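Side-chain contacts in mandelate racemase/muconate lactonizing enzyme (Jannaschia sp., PDB 4J3Z), which is probably an isomerase of the mandelate racemase/muconate lactonizing branch of the enolase superfamily, its substrate not established: residues A13-G18 with N375-T380; N70-S75 with G293-T298; D124-Y129 with L324-P329. All coordinates share one frame; numbering follows the deposited sequence.

Contact 1: residues A13-G18 with N375-T380; sequences APPPPG and NAHRYT
The loop that follows strand 4-12 of the N-terminal antiparallel sheet meets the chain just past helix 371-376 through Ala13 and His377. Ala13 N donates to His377 O at 2.7 Å; the bond is nearly straight, with an N-H...O angle of 166°. Next to it the Ala13 methyl faces the edge of the Tyr379 ring, CB lying 4.5 Å from CD1. The imidazole of His377 turns the other way along the loop: with CG beside the backbone N (chi1 -75°), its CD2 comes within 3.4 Å of Ala13 O and 3.9 Å of Pro15 CD, the proline and histidine side chains crossing at about a right angle. A bond from His377 ND1 to Ile373 O in the last helical turn fixes the ring's rotation, and Phe341 meets the same ring. Replacing His377 by an alanine would probably leave Ile373 O without this mate and strip Pro15 of its neighbour across the contact. Tyr379 also shares backbone bonding with Ala11, so the two pairs step in opposite directions along the two stretches, consistent with an antiparallel pairing, an arrangement typical of the enolase-superfamily capping domain, in which C-terminal chain joins the N-terminal sheet.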
# COMPACT_ATOMS: atom_id res chain seq x y z
N ALA D 13 46.47 4.97 -19.32
CA ALA D 13 46.72 5.70 -18.07
C ALA D 13 46.64 7.20 -18.30
O ALA D 13 47.44 7.76 -19.04
CB ALA D 13 48.09 5.33 -17.50
N PRO D 14 45.63 7.86 -17.70
CA PRO D 14 45.64 9.31 -17.70
C PRO D 14 46.85 9.83 -16.93
O PRO D 14 47.18 9.28 -15.87
CB PRO D 14 44.36 9.66 -16.94
CG PRO D 14 43.45 8.51 -17.20
CD PRO D 14 44.36 7.31 -17.18
N PRO D 15 47.53 10.86 -17.47
CA PRO D 15 48.62 11.46 -16.71
C PRO D 15 48.10 12.18 -15.46
O PRO D 15 46.89 12.42 -15.36
CB PRO D 15 49.24 12.47 -17.69
CG PRO D 15 48.18 12.74 -18.70
CD PRO D 15 47.40 11.45 -18.81
N PRO D 16 48.99 12.49 -14.50
CA PRO D 16 48.65 13.37 -13.38
C PRO D 16 47.81 14.57 -13.84
O PRO D 16 48.09 15.15 -14.90
CB PRO D 16 50.02 13.84 -12.89
CG PRO D 16 51.01 12.83 -13.40
CD PRO D 16 50.30 11.85 -14.29
N PRO D 17 46.79 14.96 -13.05
CA PRO D 17 46.40 14.46 -11.73
C PRO D 17 45.41 13.29 -11.73
O PRO D 17 44.92 12.89 -10.67
CB PRO D 17 45.77 15.70 -11.06
CG PRO D 17 45.83 16.82 -12.07
CD PRO D 17 46.02 16.17 -13.40
N GLY D 18 45.13 12.73 -12.91
CA GLY D 18 44.26 11.57 -13.01
C GLY D 18 42.77 11.86 -12.90
O GLY D 18 42.00 11.01 -12.41
N ASN D 375 49.20 4.34 -27.09
CA ASN D 375 50.27 3.40 -26.71
C ASN D 375 51.27 3.96 -25.70
O ASN D 375 51.61 3.29 -24.72
CB ASN D 375 50.98 2.85 -27.96
CG ASN D 375 50.07 1.98 -28.81
OD1 ASN D 375 49.18 1.28 -28.30
ND2 ASN D 375 50.28 2.01 -30.12
N ALA D 376 51.74 5.19 -25.93
CA ALA D 376 52.66 5.87 -25.02
C ALA D 376 52.14 5.92 -23.58
O ALA D 376 52.93 5.99 -22.62
CB ALA D 376 52.96 7.28 -25.52
N HIS D 377 50.82 5.90 -23.43
CA HIS D 377 50.18 5.95 -22.11
C HIS D 377 49.59 4.61 -21.65
O HIS D 377 48.79 4.58 -20.71
CB HIS D 377 49.06 6.98 -22.12
CG HIS D 377 49.54 8.40 -22.08
ND1 HIS D 377 49.87 9.10 -23.22
CD2 HIS D 377 49.70 9.25 -21.04
CE1 HIS D 377 50.23 10.33 -22.88
NE2 HIS D 377 50.14 10.44 -21.57
N ARG D 378 49.98 3.51 -22.30
CA ARG D 378 49.45 2.19 -21.94
C ARG D 378 49.63 1.84 -20.46
O ARG D 378 50.67 2.14 -19.85
CB ARG D 378 50.02 1.09 -22.84
CG ARG D 378 51.42 0.63 -22.49
CD ARG D 378 52.15 0.11 -23.71
NE ARG D 378 53.59 0.04 -23.46
CZ ARG D 378 54.44 1.05 -23.64
NH1 ARG D 378 54.01 2.23 -24.07
NH2 ARG D 378 55.73 0.89 -23.37
N TYR D 379 48.60 1.29 -19.87
CA TYR D 379 48.58 0.91 -18.48
C TYR D 379 49.46 -0.30 -18.17
O TYR D 379 49.52 -1.21 -18.93
CB TYR D 379 47.14 0.64 -18.07
CG TYR D 379 46.98 0.36 -16.62
CD1 TYR D 379 46.93 1.37 -15.72
CD2 TYR D 379 46.90 -0.91 -16.15
CE1 TYR D 379 46.79 1.12 -14.40
CE2 TYR D 379 46.77 -1.15 -14.84
CZ TYR D 379 46.73 -0.13 -13.97
OH TYR D 379 46.61 -0.33 -12.65
N THR D 380 50.18 -0.28 -17.06
CA THR D 380 50.90 -1.45 -16.63
C THR D 380 50.73 -1.91 -15.16
O THR D 380 51.04 -3.03 -14.83
CB THR D 380 52.37 -1.30 -17.03
OG1 THR D 380 52.96 -2.59 -17.23
CG2 THR D 380 53.13 -0.50 -16.03

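Contact 2: residues N70-S75 with G293-T298; sequences NIELMS and GKKIAT
Lys295 reaches Glu72 from helix 290-302 to helix 71-80 at long range: even the nearest CA atoms of the two segments, those of these two residues, are 11.5 Å apart. At the start of the second segment, Gly293 O accepts the backbone N-H of Ala297 at 2.9 Å, evidence of regular helix. Lys294 follows, its side chain directed elsewhere: NZ bonds Leu118 O and forms a salt bridge with Glu72 of the second subunit. Lys295 carries the contact itself. Its chain bends at chi3 (100°), and NZ stops 3.8 Å from Glu72 OE1 and equally far from OE2, so the ammonium sits evenly before both carboxylate oxygens in a long salt bridge, electrostatic rather than tightly bonded. The glutamate chain, bent in turn at chi2 (-91°), brings its carboxylate nearer the lysine, but its firmer partners are other groups: OE2 is hydrogen-bonded to Trp291 NE1 and paired with Lys294 of the second subunit. Two positive charges close to one carboxylate would be expected to favour its ionised form. Further on, Thr298 OG1 makes a weak 3.4 Å bond to Lys294 O one turn back, while Lys295 packs on Thr298 of the second subunit. Such a charged seam, joining a capping-domain helix, a barrel helix and a neighbouring copy, belongs to a subunit interface of an enolase-superfamily oligomer.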
# COMPACT_ATOMS: atom_id res chain seq x y z
N ASN D 70 22.24 -5.23 -35.26
CA ASN D 70 21.47 -6.15 -34.41
C ASN D 70 21.77 -5.89 -32.93
O ASN D 70 22.25 -6.78 -32.21
CB ASN D 70 21.74 -7.61 -34.78
CG ASN D 70 21.14 -8.00 -36.12
OD1 ASN D 70 20.03 -7.61 -36.46
ND2 ASN D 70 21.89 -8.77 -36.90
N ILE D 71 21.48 -4.66 -32.49
CA ILE D 71 21.76 -4.23 -31.12
C ILE D 71 21.00 -5.09 -30.12
O ILE D 71 21.60 -5.71 -29.24
CB ILE D 71 21.45 -2.73 -30.86
CG1 ILE D 71 21.99 -1.83 -31.97
CG2 ILE D 71 22.00 -2.30 -29.49
CD1 ILE D 71 23.50 -1.66 -31.97
N GLU D 72 19.68 -5.13 -30.25
CA GLU D 72 18.81 -5.92 -29.36
C GLU D 72 19.30 -7.36 -29.23
O GLU D 72 19.42 -7.87 -28.11
CB GLU D 72 17.36 -5.91 -29.83
CG GLU D 72 16.71 -4.54 -29.92
CD GLU D 72 16.00 -4.11 -28.65
OE1 GLU D 72 15.86 -4.92 -27.71
OE2 GLU D 72 15.56 -2.94 -28.60
N LEU D 73 19.60 -7.99 -30.37
CA LEU D 73 20.08 -9.37 -30.41
C LEU D 73 21.33 -9.63 -29.56
O LEU D 73 21.34 -10.52 -28.72
CB LEU D 73 20.29 -9.86 -31.86
CG LEU D 73 20.39 -11.39 -32.02
CD1 LEU D 73 19.28 -12.11 -31.26
CD2 LEU D 73 20.42 -11.81 -33.48
N MET D 74 22.38 -8.85 -29.78
CA MET D 74 23.63 -9.03 -29.03
C MET D 74 23.48 -8.70 -27.55
O MET D 74 23.98 -9.42 -26.69
CB MET D 74 24.76 -8.26 -29.68
CG MET D 74 25.14 -8.80 -31.05
SD MET D 74 26.46 -7.86 -31.82
CE MET D 74 25.65 -6.30 -32.21
N SER D 75 22.75 -7.62 -27.25
CA SER D 75 22.47 -7.23 -25.86
C SER D 75 21.78 -8.36 -25.08
O SER D 75 22.22 -8.70 -23.98
CB SER D 75 21.64 -5.95 -25.80
OG SER D 75 21.17 -5.72 -24.48
N GLY D 293 20.97 2.89 -22.64
CA GLY D 293 20.86 4.29 -22.19
C GLY D 293 19.57 4.95 -22.63
O GLY D 293 18.87 5.55 -21.81
N LYS D 294 19.25 4.82 -23.92
CA LYS D 294 17.96 5.29 -24.45
C LYS D 294 16.76 4.70 -23.73
O LYS D 294 15.77 5.40 -23.47
CB LYS D 294 17.83 5.00 -25.95
CG LYS D 294 18.42 6.06 -26.88
CD LYS D 294 17.74 7.42 -26.73
CE LYS D 294 16.39 7.47 -27.41
NZ LYS D 294 15.86 8.85 -27.33
N LYS D 295 16.83 3.46 -23.35
CA LYS D 295 15.69 2.93 -22.71
C LYS D 295 15.63 3.15 -21.22
O LYS D 295 14.61 3.08 -20.66
CB LYS D 295 15.43 1.50 -23.14
CG LYS D 295 16.59 0.61 -23.03
CD LYS D 295 16.14 -0.79 -23.23
CE LYS D 295 16.40 -1.30 -24.61
NZ LYS D 295 15.60 -2.50 -24.82
N ILE D 296 16.73 3.49 -20.62
CA ILE D 296 16.74 4.03 -19.27
C ILE D 296 16.15 5.45 -19.31
O ILE D 296 15.49 5.90 -18.37
CB ILE D 296 18.16 4.07 -18.66
CG1 ILE D 296 18.77 2.66 -18.61
CG2 ILE D 296 18.13 4.70 -17.27
CD1 ILE D 296 20.27 2.65 -18.44
N ALA D 297 16.39 6.15 -20.41
CA ALA D 297 15.87 7.51 -20.59
C ALA D 297 14.35 7.52 -20.79
O ALA D 297 13.67 8.46 -20.37
CB ALA D 297 16.56 8.19 -21.75
N THR D 298 13.82 6.48 -21.43
CA THR D 298 12.38 6.37 -21.67
C THR D 298 11.62 6.01 -20.40
O THR D 298 10.52 6.53 -20.15
CB THR D 298 12.08 5.36 -22.80
OG1 THR D 298 12.43 5.95 -24.06
CG2 THR D 298 10.62 5.00 -22.85

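Contact 3: residues D124-Y129 with L324-P329; sequences DRIRAY and LGVSCP
Ile126 drives its delta methyl onto the backbone of Val326, CD1 lying 3.5 Å from Val326 CA and 3.7 Å from its CG2. The two side chains cross at about a right angle; of the valine's branches it is CG2, beside its own backbone N, that touches. One carbon further in, Ile126 CG1 stands 3.7 Å from Gly325 O. Gly325 turns a bare backbone to the strand; a beta carbon there would point at the strand and lie about 3.9 Å from Ile126 CG1, an ordinary packing distance, so the geometry does not by itself demand glycine.

The next shell holds these groups in place. Asn123 ND2 donates to both Gly325 O and Cys328 O, tying the turn before the strand to the last part of helix 315-327 and the residue that follows it. There, Leu324 O receives Ser327 OG at 2.6 Å as well as Ser327 N at 3.3 Å, both from the same face of its plane, with the hydroxyl 40° out of it. Strand 125-131 is fixed in turn by its neighbours: Ile126 shares backbone bonds with Val357 and Arg127 with Val334, the latter on strand 334-336, while Leu331 and Val334 border the isoleucine. Helix 315-327 packs on the first strand, 125-131, which pairs in parallel with the last, 334-336, and so closes the (beta/alpha)7beta barrel of the enolase superfamily. Because the direct contact is wholly van der Waals, its fit probably rests on shape, with direction probably coming from the Asn123 amide and the backbone bonds around it.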
# COMPACT_ATOMS: atom_id res chain seq x y z
N ASP D 124 19.74 21.16 -29.47
CA ASP D 124 20.77 21.77 -30.33
C ASP D 124 22.09 21.88 -29.59
O ASP D 124 23.16 21.62 -30.13
CB ASP D 124 20.34 23.16 -30.81
CG ASP D 124 19.64 23.13 -32.16
OD1 ASP D 124 19.18 22.04 -32.58
OD2 ASP D 124 19.55 24.21 -32.80
N ARG D 125 21.99 22.29 -28.34
CA ARG D 125 23.11 22.37 -27.42
C ARG D 125 22.69 21.64 -26.15
O ARG D 125 21.50 21.62 -25.80
CB ARG D 125 23.47 23.82 -27.11
CG ARG D 125 24.34 24.53 -28.15
CD ARG D 125 25.06 25.75 -27.55
NE ARG D 125 24.19 26.49 -26.64
CZ ARG D 125 24.60 27.35 -25.70
NH1 ARG D 125 23.70 27.94 -24.93
NH2 ARG D 125 25.89 27.61 -25.53
N ILE D 126 23.67 21.09 -25.45
CA ILE D 126 23.44 20.26 -24.27
C ILE D 126 24.12 20.86 -23.05
O ILE D 126 25.30 21.24 -23.11
CB ILE D 126 23.88 18.80 -24.55
CG1 ILE D 126 22.68 17.98 -25.01
CG2 ILE D 126 24.55 18.15 -23.36
CD1 ILE D 126 22.38 18.10 -26.48
N ARG D 127 23.37 20.97 -21.96
CA ARG D 127 23.85 21.58 -20.73
C ARG D 127 24.87 20.67 -20.08
O ARG D 127 24.69 19.44 -20.05
CB ARG D 127 22.71 21.88 -19.77
CG ARG D 127 23.07 22.83 -18.63
CD ARG D 127 21.86 23.17 -17.79
NE ARG D 127 22.20 23.51 -16.42
CZ ARG D 127 21.34 23.49 -15.40
NH1 ARG D 127 20.07 23.13 -15.61
NH2 ARG D 127 21.74 23.82 -14.18
N ALA D 128 25.95 21.27 -19.58
CA ALA D 128 27.08 20.53 -19.02
C ALA D 128 27.50 21.07 -17.66
O ALA D 128 27.40 22.27 -17.39
CB ALA D 128 28.26 20.59 -19.98
N TYR D 129 27.97 20.18 -16.80
CA TYR D 129 28.62 20.59 -15.55
C TYR D 129 30.00 19.98 -15.41
O TYR D 129 30.48 19.32 -16.32
CB TYR D 129 27.75 20.25 -14.34
CG TYR D 129 27.64 18.77 -14.00
CD1 TYR D 129 28.59 18.15 -13.18
CD2 TYR D 129 26.58 18.00 -14.48
CE1 TYR D 129 28.48 16.81 -12.85
CE2 TYR D 129 26.46 16.66 -14.16
CZ TYR D 129 27.41 16.07 -13.34
OH TYR D 129 27.30 14.74 -13.03
N LEU D 324 23.75 10.45 -26.89
CA LEU D 324 22.53 10.05 -26.19
C LEU D 324 21.83 11.28 -25.61
O LEU D 324 20.60 11.36 -25.60
CB LEU D 324 22.82 9.03 -25.10
CG LEU D 324 21.76 8.73 -24.02
CD1 LEU D 324 20.47 8.22 -24.62
CD2 LEU D 324 22.30 7.75 -22.99
N GLY D 325 22.63 12.23 -25.14
CA GLY D 325 22.12 13.47 -24.54
C GLY D 325 21.42 14.35 -25.55
O GLY D 325 20.47 15.07 -25.21
N VAL D 326 21.87 14.31 -26.80
CA VAL D 326 21.28 15.12 -27.86
C VAL D 326 19.84 14.70 -28.11
O VAL D 326 18.98 15.54 -28.41
CB VAL D 326 22.09 15.01 -29.17
CG1 VAL D 326 21.38 15.75 -30.30
CG2 VAL D 326 23.49 15.56 -28.98
N SER D 327 19.60 13.40 -27.94
CA SER D 327 18.38 12.74 -28.38
C SER D 327 17.24 12.68 -27.36
O SER D 327 16.10 12.34 -27.73
CB SER D 327 18.73 11.33 -28.84
OG SER D 327 19.47 10.65 -27.84
N CYS D 328 17.52 13.01 -26.09
CA CYS D 328 16.54 12.86 -25.01
C CYS D 328 15.88 14.19 -24.60
O CYS D 328 16.58 15.13 -24.20
CB CYS D 328 17.16 12.21 -23.77
SG CYS D 328 17.90 10.57 -23.99
N PRO D 329 14.53 14.27 -24.71
CA PRO D 329 13.75 15.41 -24.22
C PRO D 329 13.91 15.66 -22.73
O PRO D 329 13.75 16.80 -22.27
CB PRO D 329 12.31 15.00 -24.54
CG PRO D 329 12.44 14.13 -25.75
CD PRO D 329 13.72 13.35 -25.53

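Overall arrangement
Contact 1 lies at the surface, contact 2 is partly buried and contact 3 is buried, and the chemistry follows: a short backbone bond beside an imidazole, a long charge pair, then aliphatic packing. Contacts 2 and 3 are neighbours, with centres about 18 Å apart, and meet where helix 290-302 lies against helix 315-327: Lys294 CD is 3.5 Å from Leu324 CD1, and Ala297 CB is 3.5 Å from Cys328 SG. Both also touch the second subunit. Contact 1 stands apart, its nearest atoms about 24 Å from contact 2 and 15 Å from contact 3. Contacts 1 and 2 both engage the N-terminal part of the chain, whereas contact 3 is internal to the barrel.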